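Transcriptional regulator ComR (Streptococcus vestibularis F0396, PDB 6HU8) regulates competence as an RNPP-family transcription factor, probably binding DNA through a helix-turn-helix domain and sensing a signalling peptide with its TPR domain. Local coordinates at residues P89-K94 / H243-G248; E150-K155 / L163-Y168; K182-I187 / G215-L220; I204-D209 / L234-K239. All blocks are in the same frame, centred on the assembly; numbering follows the deposited sequence.

Interaction 1 (P89-K94 / H243-G248)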
loop_
_atom_site.group_PDB
_atom_site.type_symbol
_atom_site.label_atom_id
_atom_site.label_comp_id
_atom_site.label_asym_id
_atom_site.label_seq_id
_atom_site.Cartn_x
_atom_site.Cartn_y
_atom_site.Cartn_z
ATOM N N PRO A 89 5.911 -7.456 -10.993
ATOM C CA PRO A 89 5.163 -6.434 -11.740
ATOM C C PRO A 89 4.196 -7.056 -12.749
ATOM O O PRO A 89 4.404 -8.192 -13.175
ATOM C CB PRO A 89 6.266 -5.650 -12.453
ATOM C CG PRO A 89 7.298 -6.704 -12.750
ATOM C CD PRO A 89 7.235 -7.708 -11.593
ATOM N N THR A 90 3.144 -6.331 -13.115
ATOM C CA THR A 90 2.196 -6.848 -14.096
ATOM C C THR A 90 2.153 -5.982 -15.347
ATOM O O THR A 90 1.851 -6.475 -16.436
ATOM C CB THR A 90 0.777 -6.942 -13.522
ATOM O OG1 THR A 90 0.412 -5.678 -12.954
ATOM C CG2 THR A 90 0.701 -8.024 -12.450
ATOM N N TYR A 91 2.431 -4.687 -15.178
ATOM C CA TYR A 91 2.387 -3.704 -16.268
ATOM C C TYR A 91 0.994 -3.571 -16.882
ATOM O O TYR A 91 0.834 -2.958 -17.939
ATOM C CB TYR A 91 3.391 -4.055 -17.377
ATOM C CG TYR A 91 4.798 -4.275 -16.888
ATOM C CD1 TYR A 91 5.602 -3.201 -16.521
ATOM C CD2 TYR A 91 5.328 -5.560 -16.796
ATOM C CE1 TYR A 91 6.896 -3.404 -16.068
ATOM C CE2 TYR A 91 6.613 -5.772 -16.346
ATOM C CZ TYR A 91 7.396 -4.695 -15.983
ATOM O OH TYR A 91 8.681 -4.911 -15.531
ATOM N N GLY A 92 -0.008 -4.145 -16.225
ATOM C CA GLY A 92 -1.354 -4.164 -16.767
ATOM C C GLY A 92 -1.606 -5.388 -17.635
ATOM O O GLY A 92 -2.745 -5.650 -18.042
ATOM N N ASP A 93 -0.544 -6.138 -17.927
ATOM C CA ASP A 93 -0.691 -7.364 -18.692
ATOM C C ASP A 93 -1.547 -8.366 -17.927
ATOM O O ASP A 93 -1.222 -8.753 -16.801
ATOM C CB ASP A 93 0.666 -7.977 -19.008
ATOM C CG ASP A 93 0.546 -9.299 -19.733
ATOM O OD1 ASP A 93 0.177 -10.309 -19.090
ATOM O OD2 ASP A 93 0.818 -9.326 -20.955
ATOM N N LYS A 94 -2.623 -8.813 -18.555
ATOM C CA LYS A 94 -3.626 -9.600 -17.853
ATOM C C LYS A 94 -3.212 -11.053 -17.587
ATOM O O LYS A 94 -3.813 -11.721 -16.743
ATOM C CB LYS A 94 -4.943 -9.533 -18.630
ATOM C CG LYS A 94 -5.532 -8.118 -18.611
ATOM C CD LYS A 94 -6.559 -7.869 -19.705
ATOM C CE LYS A 94 -7.016 -6.414 -19.669
ATOM N NZ LYS A 94 -8.412 -6.221 -20.160
ATOM N N HIS A 243 14.260 -0.257 -14.900
ATOM C CA HIS A 243 14.237 0.309 -16.250
ATOM C C HIS A 243 12.868 0.240 -16.927
ATOM O O HIS A 243 12.485 1.142 -17.689
ATOM C CB HIS A 243 15.277 -0.402 -17.124
ATOM C CG HIS A 243 16.647 -0.396 -16.526
ATOM N ND1 HIS A 243 17.387 -1.544 -16.350
ATOM C CD2 HIS A 243 17.383 0.616 -16.014
ATOM C CE1 HIS A 243 18.536 -1.236 -15.775
ATOM N NE2 HIS A 243 18.559 0.067 -15.558
ATOM N N SER A 244 12.138 -0.836 -16.673
ATOM C CA SER A 244 10.819 -0.993 -17.271
ATOM C C SER A 244 9.792 0.042 -16.783
ATOM O O SER A 244 8.739 0.176 -17.392
ATOM C CB SER A 244 10.279 -2.393 -16.999
ATOM O OG SER A 244 11.197 -3.372 -17.448
ATOM N N TYR A 245 10.082 0.745 -15.689
ATOM C CA TYR A 245 9.091 1.661 -15.101
ATOM C C TYR A 245 9.221 3.086 -15.611
ATOM O O TYR A 245 8.350 3.916 -15.347
ATOM C CB TYR A 245 9.183 1.701 -13.574
ATOM C CG TYR A 245 8.846 0.399 -12.876
ATOM C CD1 TYR A 245 8.567 -0.758 -13.604
ATOM C CD2 TYR A 245 8.816 0.323 -11.487
ATOM C CE1 TYR A 245 8.280 -1.961 -12.965
ATOM C CE2 TYR A 245 8.531 -0.871 -10.841
ATOM C CZ TYR A 245 8.265 -2.015 -11.589
ATOM O OH TYR A 245 7.974 -3.216 -10.964
ATOM N N LYS A 246 10.312 3.375 -16.320
ATOM C CA LYS A 246 10.575 4.730 -16.807
ATOM C C LYS A 246 9.537 5.247 -17.808
ATOM O O LYS A 246 9.147 6.430 -17.739
ATOM C CB LYS A 246 11.970 4.805 -17.434
ATOM C CG LYS A 246 13.127 4.714 -16.440
ATOM C CD LYS A 246 14.463 5.011 -17.154
ATOM C CE LYS A 246 15.666 4.672 -16.280
ATOM N NZ LYS A 246 16.921 4.615 -17.091
ATOM N N PRO A 247 9.094 4.395 -18.759
ATOM C CA PRO A 247 8.163 5.002 -19.720
ATOM C C PRO A 247 6.880 5.545 -19.073
ATOM O O PRO A 247 6.453 6.644 -19.452
ATOM C CB PRO A 247 7.873 3.851 -20.689
ATOM C CG PRO A 247 9.211 3.072 -20.701
ATOM C CD PRO A 247 9.576 3.074 -19.229
ATOM N N GLY A 248 6.312 4.838 -18.099
ATOM C CA GLY A 248 5.116 5.319 -17.429
ATOM C C GLY A 248 5.313 6.652 -16.733
ATOM O O GLY A 248 4.381 7.456 -16.621
#

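Interaction 2 (E150-K155 / L163-Y168)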
loop_
_atom_site.group_PDB
_atom_site.type_symbol
_atom_site.label_atom_id
_atom_site.label_comp_id
_atom_site.label_asym_id
_atom_site.label_seq_id
_atom_site.Cartn_x
_atom_site.Cartn_y
_atom_site.Cartn_z
ATOM N N GLU A 150 -6.365 5.236 9.604
ATOM C CA GLU A 150 -6.310 6.266 10.658
ATOM C C GLU A 150 -4.948 6.258 11.345
ATOM O O GLU A 150 -4.425 7.296 11.720
ATOM C CB GLU A 150 -7.383 6.056 11.725
ATOM C CG GLU A 150 -8.713 6.673 11.444
ATOM C CD GLU A 150 -8.629 8.172 11.207
ATOM O OE1 GLU A 150 -7.971 8.893 11.994
ATOM O OE2 GLU A 150 -9.209 8.621 10.202
ATOM N N GLN A 151 -4.392 5.068 11.537
ATOM C CA GLN A 151 -3.112 4.950 12.211
ATOM C C GLN A 151 -1.989 5.421 11.276
ATOM O O GLN A 151 -1.020 6.042 11.715
ATOM C CB GLN A 151 -2.908 3.510 12.697
ATOM C CG GLN A 151 -3.760 3.247 13.945
ATOM C CD GLN A 151 -3.896 1.781 14.324
ATOM O OE1 GLN A 151 -3.627 0.886 13.535
ATOM N NE2 GLN A 151 -4.337 1.540 15.548
ATOM N N VAL A 152 -2.140 5.186 9.979
ATOM C CA VAL A 152 -1.091 5.594 9.040
ATOM C C VAL A 152 -1.015 7.128 8.974
ATOM O O VAL A 152 0.076 7.699 8.849
ATOM C CB VAL A 152 -1.326 4.991 7.632
ATOM C CG1 VAL A 152 -0.577 5.776 6.554
ATOM C CG2 VAL A 152 -0.927 3.528 7.625
ATOM N N LYS A 153 -2.169 7.784 9.098
ATOM C CA LYS A 153 -2.239 9.248 9.085
ATOM C C LYS A 153 -1.305 9.901 10.110
ATOM O O LYS A 153 -0.860 11.030 9.917
ATOM C CB LYS A 153 -3.669 9.722 9.351
ATOM C CG LYS A 153 -4.675 9.467 8.235
ATOM C CD LYS A 153 -6.075 9.849 8.725
ATOM C CE LYS A 153 -7.152 9.588 7.690
ATOM N NZ LYS A 153 -8.536 9.985 8.140
ATOM N N ARG A 154 -1.009 9.195 11.195
ATOM C CA ARG A 154 -0.218 9.766 12.283
ATOM C C ARG A 154 1.263 9.422 12.183
ATOM O O ARG A 154 2.055 9.875 13.010
ATOM C CB ARG A 154 -0.750 9.287 13.647
ATOM C CG ARG A 154 -2.247 9.465 13.861
ATOM C CD ARG A 154 -2.578 10.768 14.602
ATOM N NE ARG A 154 -1.869 10.860 15.879
ATOM C CZ ARG A 154 -2.367 10.504 17.063
ATOM N NH1 ARG A 154 -1.610 10.632 18.145
ATOM N NH2 ARG A 154 -3.610 10.028 17.179
ATOM N N LYS A 155 1.639 8.612 11.193
ATOM C CA LYS A 155 3.012 8.110 11.098
ATOM C C LYS A 155 3.873 9.038 10.250
ATOM O O LYS A 155 3.375 9.698 9.343
ATOM C CB LYS A 155 3.048 6.694 10.504
ATOM C CG LYS A 155 2.531 5.579 11.414
ATOM C CD LYS A 155 2.732 4.209 10.763
ATOM C CE LYS A 155 1.823 3.153 11.391
ATOM N NZ LYS A 155 1.986 1.807 10.760
ATOM N N LEU A 163 2.489 1.450 3.149
ATOM C CA LEU A 163 2.453 1.900 1.757
ATOM C C LEU A 163 1.316 1.241 1.004
ATOM O O LEU A 163 0.711 1.859 0.129
ATOM C CB LEU A 163 3.779 1.611 1.051
ATOM C CG LEU A 163 4.962 2.466 1.507
ATOM C CD1 LEU A 163 6.166 2.129 0.667
ATOM C CD2 LEU A 163 4.656 3.951 1.415
ATOM N N LEU A 164 1.001 -0.001 1.354
ATOM C CA LEU A 164 -0.083 -0.691 0.669
ATOM C C LEU A 164 -1.455 -0.199 1.160
ATOM O O LEU A 164 -2.393 -0.105 0.375
ATOM C CB LEU A 164 0.062 -2.205 0.832
ATOM C CG LEU A 164 1.283 -2.748 0.069
ATOM C CD1 LEU A 164 1.514 -4.222 0.348
ATOM C CD2 LEU A 164 1.148 -2.521 -1.417
ATOM N N VAL A 165 -1.581 0.101 2.450
ATOM C CA VAL A 165 -2.803 0.736 2.941
ATOM C C VAL A 165 -3.001 2.057 2.189
ATOM O O VAL A 165 -4.110 2.407 1.762
ATOM C CB VAL A 165 -2.741 0.998 4.466
ATOM C CG1 VAL A 165 -3.919 1.855 4.906
ATOM C CG2 VAL A 165 -2.688 -0.330 5.250
ATOM N N ILE A 166 -1.910 2.791 2.035
ATOM C CA ILE A 166 -1.947 4.078 1.342
ATOM C C ILE A 166 -2.324 3.871 -0.130
ATOM O O ILE A 166 -2.998 4.706 -0.735
ATOM C CB ILE A 166 -0.593 4.819 1.461
ATOM C CG1 ILE A 166 -0.383 5.283 2.902
ATOM C CG2 ILE A 166 -0.533 6.024 0.502
ATOM C CD1 ILE A 166 0.962 5.930 3.161
ATOM N N ASP A 167 -1.911 2.746 -0.702
ATOM C CA ASP A 167 -2.361 2.399 -2.045
ATOM C C ASP A 167 -3.896 2.239 -2.082
ATOM O O ASP A 167 -4.566 2.773 -2.982
ATOM C CB ASP A 167 -1.671 1.117 -2.513
ATOM C CG ASP A 167 -1.488 1.066 -4.009
ATOM O OD1 ASP A 167 -1.975 1.985 -4.709
ATOM O OD2 ASP A 167 -0.853 0.100 -4.478
ATOM N N TYR A 168 -4.451 1.531 -1.096
ATOM C CA TYR A 168 -5.902 1.304 -1.033
ATOM C C TYR A 168 -6.648 2.628 -0.865
ATOM O O TYR A 168 -7.755 2.818 -1.406
ATOM C CB TYR A 168 -6.257 0.354 0.116
ATOM C CG TYR A 168 -7.528 -0.442 -0.087
ATOM C CD1 TYR A 168 -7.810 -1.045 -1.312
ATOM C CD2 TYR A 168 -8.438 -0.620 0.957
ATOM C CE1 TYR A 168 -8.967 -1.788 -1.495
ATOM C CE2 TYR A 168 -9.594 -1.367 0.788
ATOM C CZ TYR A 168 -9.856 -1.944 -0.438
ATOM O OH TYR A 168 -10.998 -2.687 -0.601
#

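Interaction 3 (K182-I187 / G215-L220)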
loop_
_atom_site.group_PDB
_atom_site.type_symbol
_atom_site.label_atom_id
_atom_site.label_comp_id
_atom_site.label_asym_id
_atom_site.label_seq_id
_atom_site.Cartn_x
_atom_site.Cartn_y
_atom_site.Cartn_z
ATOM N N LYS A 182 -7.285 17.947 2.809
ATOM C CA LYS A 182 -6.322 17.975 3.911
ATOM C C LYS A 182 -5.630 16.627 4.065
ATOM O O LYS A 182 -4.405 16.557 4.262
ATOM C CB LYS A 182 -7.004 18.362 5.228
ATOM C CG LYS A 182 -7.584 19.772 5.239
ATOM C CD LYS A 182 -8.421 20.036 6.503
ATOM C CE LYS A 182 -9.403 21.193 6.265
ATOM N NZ LYS A 182 -10.185 21.592 7.478
ATOM N N ILE A 183 -6.429 15.562 4.010
ATOM C CA ILE A 183 -5.896 14.213 4.135
ATOM C C ILE A 183 -4.954 13.905 2.977
ATOM O O ILE A 183 -3.824 13.446 3.192
ATOM C CB ILE A 183 -7.011 13.156 4.171
ATOM C CG1 ILE A 183 -7.811 13.260 5.478
ATOM C CG2 ILE A 183 -6.423 11.758 3.996
ATOM C CD1 ILE A 183 -8.882 12.215 5.593
ATOM N N PHE A 184 -5.422 14.165 1.757
ATOM C CA PHE A 184 -4.626 13.893 0.563
ATOM C C PHE A 184 -3.263 14.577 0.634
ATOM O O PHE A 184 -2.221 13.930 0.484
ATOM C CB PHE A 184 -5.376 14.335 -0.696
ATOM C CG PHE A 184 -4.631 14.053 -1.983
ATOM C CD1 PHE A 184 -4.621 12.772 -2.533
ATOM C CD2 PHE A 184 -3.938 15.068 -2.643
ATOM C CE1 PHE A 184 -3.932 12.506 -3.721
ATOM C CE2 PHE A 184 -3.242 14.813 -3.836
ATOM C CZ PHE A 184 -3.247 13.533 -4.375
ATOM N N ASP A 185 -3.261 15.879 0.898
ATOM C CA ASP A 185 -2.003 16.617 0.942
ATOM C C ASP A 185 -1.086 16.108 2.053
ATOM O O ASP A 185 0.131 16.070 1.886
ATOM C CB ASP A 185 -2.248 18.124 1.122
ATOM C CG ASP A 185 -2.933 18.759 -0.082
ATOM O OD1 ASP A 185 -3.115 18.073 -1.107
ATOM O OD2 ASP A 185 -3.289 19.956 -0.006
ATOM N N ARG A 186 -1.659 15.722 3.190
ATOM C CA ARG A 186 -0.840 15.194 4.273
ATOM C C ARG A 186 -0.188 13.883 3.857
ATOM O O ARG A 186 0.998 13.662 4.100
ATOM C CB ARG A 186 -1.665 14.973 5.541
ATOM C CG ARG A 186 -0.837 14.467 6.725
ATOM C CD ARG A 186 -1.532 13.331 7.484
ATOM N NE ARG A 186 -2.984 13.509 7.545
ATOM C CZ ARG A 186 -3.635 14.131 8.530
ATOM N NH1 ARG A 186 -4.961 14.233 8.493
ATOM N NH2 ARG A 186 -2.962 14.649 9.554
ATOM N N ILE A 187 -0.968 13.010 3.231
ATOM C CA ILE A 187 -0.434 11.715 2.814
ATOM C C ILE A 187 0.638 11.892 1.736
ATOM O O ILE A 187 1.750 11.356 1.858
ATOM C CB ILE A 187 -1.561 10.786 2.307
ATOM C CG1 ILE A 187 -2.432 10.311 3.478
ATOM C CG2 ILE A 187 -0.992 9.589 1.590
ATOM C CD1 ILE A 187 -1.657 9.544 4.526
ATOM N N GLY A 215 -1.081 10.361 -11.097
ATOM C CA GLY A 215 -2.340 10.257 -11.817
ATOM C C GLY A 215 -3.461 11.047 -11.149
ATOM O O GLY A 215 -4.290 11.669 -11.829
ATOM N N LEU A 216 -3.493 11.028 -9.818
ATOM C CA LEU A 216 -4.527 11.744 -9.080
ATOM C C LEU A 216 -4.337 13.250 -9.119
ATOM O O LEU A 216 -5.310 13.998 -9.284
ATOM C CB LEU A 216 -4.574 11.269 -7.624
ATOM C CG LEU A 216 -5.291 9.936 -7.427
ATOM C CD1 LEU A 216 -5.081 9.427 -5.996
ATOM C CD2 LEU A 216 -6.774 10.094 -7.759
ATOM N N LYS A 217 -3.096 13.703 -8.958
ATOM C CA LYS A 217 -2.799 15.131 -9.069
ATOM C C LYS A 217 -3.279 15.689 -10.419
ATOM O O LYS A 217 -3.741 16.838 -10.492
ATOM C CB LYS A 217 -1.300 15.400 -8.866
ATOM C CG LYS A 217 -0.858 15.321 -7.397
ATOM C CD LYS A 217 0.467 16.026 -7.157
ATOM C CE LYS A 217 0.625 16.448 -5.701
ATOM N NZ LYS A 217 -0.425 17.464 -5.340
ATOM N N ILE A 218 -3.228 14.874 -11.470
ATOM C CA ILE A 218 -3.756 15.306 -12.767
ATOM C C ILE A 218 -5.285 15.317 -12.747
ATOM O O ILE A 218 -5.909 16.280 -13.189
ATOM C CB ILE A 218 -3.255 14.415 -13.918
ATOM C CG1 ILE A 218 -1.772 14.672 -14.165
ATOM C CG2 ILE A 218 -4.009 14.696 -15.189
ATOM C CD1 ILE A 218 -1.125 13.673 -15.115
ATOM N N SER A 219 -5.889 14.263 -12.209
ATOM C CA SER A 219 -7.337 14.099 -12.309
ATOM C C SER A 219 -8.098 14.895 -11.241
ATOM O O SER A 219 -9.289 15.178 -11.392
ATOM C CB SER A 219 -7.704 12.619 -12.211
ATOM O OG SER A 219 -7.391 12.127 -10.917
ATOM N N LEU A 220 -7.414 15.240 -10.154
ATOM C CA LEU A 220 -8.014 16.058 -9.101
ATOM C C LEU A 220 -7.602 17.519 -9.256
ATOM O O LEU A 220 -8.003 18.372 -8.461
ATOM C CB LEU A 220 -7.614 15.537 -7.714
ATOM C CG LEU A 220 -8.046 14.109 -7.396
ATOM C CD1 LEU A 220 -7.568 13.694 -6.001
ATOM C CD2 LEU A 220 -9.570 13.980 -7.521
#

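Interaction 4 (I204-D209 / L234-K239)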
loop_
_atom_site.group_PDB
_atom_site.type_symbol
_atom_site.label_atom_id
_atom_site.label_comp_id
_atom_site.label_asym_id
_atom_site.label_seq_id
_atom_site.Cartn_x
_atom_site.Cartn_y
_atom_site.Cartn_z
ATOM N N ILE A 204 8.989 -0.915 -4.794
ATOM C CA ILE A 204 7.892 -1.139 -5.733
ATOM C C ILE A 204 6.570 -0.609 -5.154
ATOM O O ILE A 204 5.790 0.020 -5.866
ATOM C CB ILE A 204 7.764 -2.616 -6.103
ATOM C CG1 ILE A 204 8.948 -3.002 -6.996
ATOM C CG2 ILE A 204 6.496 -2.863 -6.865
ATOM C CD1 ILE A 204 8.840 -4.365 -7.648
ATOM N N ALA A 205 6.324 -0.852 -3.867
ATOM C CA ALA A 205 5.119 -0.333 -3.232
ATOM C C ALA A 205 5.169 1.181 -3.223
ATOM O O ALA A 205 4.171 1.843 -3.494
ATOM C CB ALA A 205 4.957 -0.885 -1.801
ATOM N N LEU A 206 6.331 1.736 -2.913
ATOM C CA LEU A 206 6.472 3.191 -2.894
ATOM C C LEU A 206 6.314 3.778 -4.301
ATOM O O LEU A 206 5.663 4.825 -4.501
ATOM C CB LEU A 206 7.826 3.579 -2.292
ATOM C CG LEU A 206 8.192 5.064 -2.301
ATOM C CD1 LEU A 206 7.285 5.857 -1.371
ATOM C CD2 LEU A 206 9.670 5.279 -1.961
ATOM N N PHE A 207 6.899 3.096 -5.283
ATOM C CA PHE A 207 6.790 3.551 -6.657
ATOM C C PHE A 207 5.320 3.581 -7.095
ATOM O O PHE A 207 4.865 4.545 -7.712
ATOM C CB PHE A 207 7.604 2.656 -7.595
ATOM C CG PHE A 207 7.560 3.099 -9.025
ATOM C CD1 PHE A 207 8.435 4.065 -9.482
ATOM C CD2 PHE A 207 6.628 2.567 -9.903
ATOM C CE1 PHE A 207 8.391 4.497 -10.808
ATOM C CE2 PHE A 207 6.568 2.992 -11.218
ATOM C CZ PHE A 207 7.446 3.963 -11.673
ATOM N N ASN A 208 4.577 2.530 -6.766
ATOM C CA ASN A 208 3.179 2.443 -7.174
ATOM C C ASN A 208 2.300 3.487 -6.471
ATOM O O ASN A 208 1.334 3.991 -7.047
ATOM C CB ASN A 208 2.653 1.030 -6.908
ATOM C CG ASN A 208 3.147 0.035 -7.937
ATOM O OD1 ASN A 208 3.396 0.403 -9.086
ATOM N ND2 ASN A 208 3.294 -1.227 -7.537
ATOM N N ASP A 209 2.632 3.811 -5.224
ATOM C CA ASP A 209 1.948 4.909 -4.548
ATOM C C ASP A 209 2.259 6.245 -5.207
ATOM O O ASP A 209 1.391 7.090 -5.350
ATOM C CB ASP A 209 2.344 4.972 -3.083
ATOM C CG ASP A 209 1.613 3.954 -2.247
ATOM O OD1 ASP A 209 0.832 3.166 -2.818
ATOM O OD2 ASP A 209 1.827 3.952 -1.027
ATOM N N LEU A 234 11.544 9.007 -10.372
ATOM C CA LEU A 234 12.801 8.761 -11.060
ATOM C C LEU A 234 13.885 8.362 -10.056
ATOM O O LEU A 234 14.739 7.516 -10.350
ATOM C CB LEU A 234 13.230 9.997 -11.869
ATOM C CG LEU A 234 12.358 10.376 -13.071
ATOM C CD1 LEU A 234 12.932 11.573 -13.812
ATOM C CD2 LEU A 234 12.207 9.204 -14.023
ATOM N N ALA A 235 13.854 8.964 -8.870
ATOM C CA ALA A 235 14.806 8.592 -7.809
ATOM C C ALA A 235 14.633 7.144 -7.357
ATOM O O ALA A 235 15.623 6.444 -7.102
ATOM C CB ALA A 235 14.667 9.522 -6.616
ATOM N N VAL A 236 13.390 6.676 -7.260
ATOM C CA VAL A 236 13.162 5.272 -6.893
ATOM C C VAL A 236 13.654 4.338 -7.995
ATOM O O VAL A 236 14.332 3.342 -7.718
ATOM C CB VAL A 236 11.688 4.980 -6.607
ATOM C CG1 VAL A 236 11.475 3.490 -6.389
ATOM C CG2 VAL A 236 11.212 5.775 -5.398
ATOM N N ILE A 237 13.325 4.669 -9.243
ATOM C CA ILE A 237 13.794 3.888 -10.389
ATOM C C ILE A 237 15.323 3.803 -10.392
ATOM O O ILE A 237 15.895 2.735 -10.612
ATOM C CB ILE A 237 13.303 4.489 -11.725
ATOM C CG1 ILE A 237 11.808 4.192 -11.922
ATOM C CG2 ILE A 237 14.130 3.945 -12.907
ATOM C CD1 ILE A 237 11.155 4.992 -13.039
ATOM N N GLU A 238 15.971 4.927 -10.110
ATOM C CA GLU A 238 17.428 4.974 -10.042
ATOM C C GLU A 238 17.995 4.053 -8.963
ATOM O O GLU A 238 18.996 3.360 -9.197
ATOM C CB GLU A 238 17.904 6.403 -9.789
ATOM C CG GLU A 238 19.419 6.544 -9.814
ATOM C CD GLU A 238 20.015 6.107 -11.139
ATOM O OE1 GLU A 238 19.583 6.634 -12.191
ATOM O OE2 GLU A 238 20.905 5.230 -11.134
ATOM N N LYS A 239 17.356 4.041 -7.793
ATOM C CA LYS A 239 17.857 3.283 -6.658
ATOM C C LYS A 239 17.797 1.789 -6.940
ATOM O O LYS A 239 18.747 1.049 -6.665
ATOM C CB LYS A 239 17.066 3.615 -5.392
ATOM C CG LYS A 239 17.930 4.010 -4.193
ATOM C CD LYS A 239 18.785 2.860 -3.706
ATOM C CE LYS A 239 19.811 3.326 -2.675
ATOM N NZ LYS A 239 19.146 3.953 -1.495
#

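Interaction 1 (P89-K94 / H243-G248)
The rings of Tyr91 and Tyr245 belong to side chains that cross at about a right angle, and they meet through their CE1 atoms, 3.7 Å apart. Relative to the Tyr245 ring, the partner carbon sits at the edge, close to the ring plane; relative to the Tyr91 ring, the approach is oblique. Pro89 fills the angle between them. Its CB lies 3.8 Å above the plane of the Tyr91 ring, displaced toward the rim, while the same CB touches Tyr245 OH at 3.3 Å. Farther out, Tyr91 OH rests on Ser244 CB, also at 3.3 Å, and the small serine lets the phenol come up to the chain. This surface contact joins the connection between helices 76-87 and 94-111 to the start of helix 246-261, two points of the all-helical TPR domain far apart in sequence. Tyr91 is presented by a type I' turn, Thr90 to Asp93, closed by Asp93 N to Thr90 O at 2.8 Å. Tyr91 and Gly92 both have positive phi, and glycine suits a position whose backbone angles leave no space for a side chain beside the preceding carbonyl oxygen. Asp93 then caps helix 94-111, its OD1 accepting from Arg96 N.

Interaction 2 (E150-K155 / L163-Y168)
Flanking Val152, the residue that reaches across to Val165 and Ile166, Lys153 NZ donates to Glu150 OE2 at 2.6 Å in a salt bridge between residues three apart in sequence. The ammonium group meets the syn side of the carboxylate but stands 35° out of its plane, brought there by a fully extended lysine chain. The contact itself is wholly apolar and buried. Val152 CG1 lies anti to the backbone N (chi1 159°) and packs 3.7 Å from Ile166 CG1, with Ile166 CD1 at the same distance, so that a single methyl rests against the outer arm of the isoleucine. The other branch, Val152 CG2, makes a looser approach to Val165 CG1 at 4.4 Å. Compact beta-branched residues suit two helices that lie close, the nearest CA pair being Val152 and Ile166 at 7.9 Å. Helices 139-152 and 160-173 follow one another in the chain, and their packing is that of neighbouring helices in a TPR superhelix; Phe158, from the link between them, touches both Val152 and Ile166. A type I turn from Val152 to Lys155 leads the chain out of the first helix. Gln151 and Arg154 turn to another partner: Gln151 bonds to Gln36 and Lys51 in the helix-turn-helix region, and Arg154 forms a salt bridge with Asp28.

Interaction 3 (K182-I187 / G215-L220)
Over one face of the Phe184 ring lies the CD1 methyl of Leu220, 4.5 Å from CE1, while Lys217 NZ stands at the ring edge, near its plane and 4.2 Å from CE2. Leu216 comes in obliquely, its CD1 4.0 Å from Phe184 CE1 and its CB close behind at 4.1 Å. Phe184 thus meets three side chains from the last turn of helix 200-219 and the residue after it. The ring extends that far because CG is anti to the backbone N (chi1 -179°), which sends the side chain straight out from helix 181-192. The edge position of the ammonium group rules out a cation-pi stack. A bend at the end of the lysine chain, chi4 -64°, instead turns NZ to the carbonyl oxygens of Ser222 and Lys224, which hold it by hydrogen bonds. Asp185 OD1, 5.1 Å from Lys217 NZ, is too far for a salt bridge but may add a favourable field. Tyr179, edge-to-face with Phe184, and Leu173 enclose the aromatic further. This packing of helix 181-192 against the end of helix 200-219 is consistent with the stacked helices of a TPR-type alpha-solenoid.

Interaction 4 (I204-D209 / L234-K239)
Segments 204-209 and 234-239 are helical and run nearly antiparallel, their axes 9.9 Å apart at closest with an angle of 158° between directions, and Phe207 and Val236 form the nearest CA pair at 6.6 Å. Val236 is directed at the facing helix and divides its two methyls between neighbours: CG2 touches Leu206 CD2 at 3.8 Å, and CG1 lies 4.1 Å from Phe207 CB. A short, forked side chain suits this position, where the CA atoms of the two segments come nearest. Phe207 places CG anti to its own N (chi1 -178°), and the ring then extends past Val236 to reach Ile237. There the contact tightens: Phe207 CE1 is 3.6 Å from Ile237 CD1 and equally near CG1, with the isoleucine arm crossing the aromatic side chain at a slant. Ile237 manages this although its CB does not face the other helix, because CG1 swings anti to the carbonyl carbon and carries CD1 back toward the ring. Nearby, Val249 of helix 246-261 touches both Phe207 and Ile237, and Leu163 packs on Leu206. No hydrogen bond or salt bridge spans the pair, so between these segments cohesion rests on the burial of hydrocarbon and on shape, without a directional bond.

Overall arrangement
All four contacts belong to the TPR domain of the peptide-free protein, and no ligand is bound among them. Interactions 1 and 4 are neighbours, centres about 12 Å apart: Tyr245 CB packs on Phe207 CZ at 3.4 Å, carrying the core of interaction 4 out to the surface contact. Interaction 2 meets interaction 4 where Leu163 CD1 approaches Leu206 N at 3.6 Å, and interaction 3 where Ile166 CG2 touches Ile187 CG2 at 3.8 Å. Interactions 3 and 4 both use helix 200-219, yet their centres are about 18 Å apart and they do not touch. Interaction 1 spans the other three in sequence, its segments lying 149 residues apart at their closest ends.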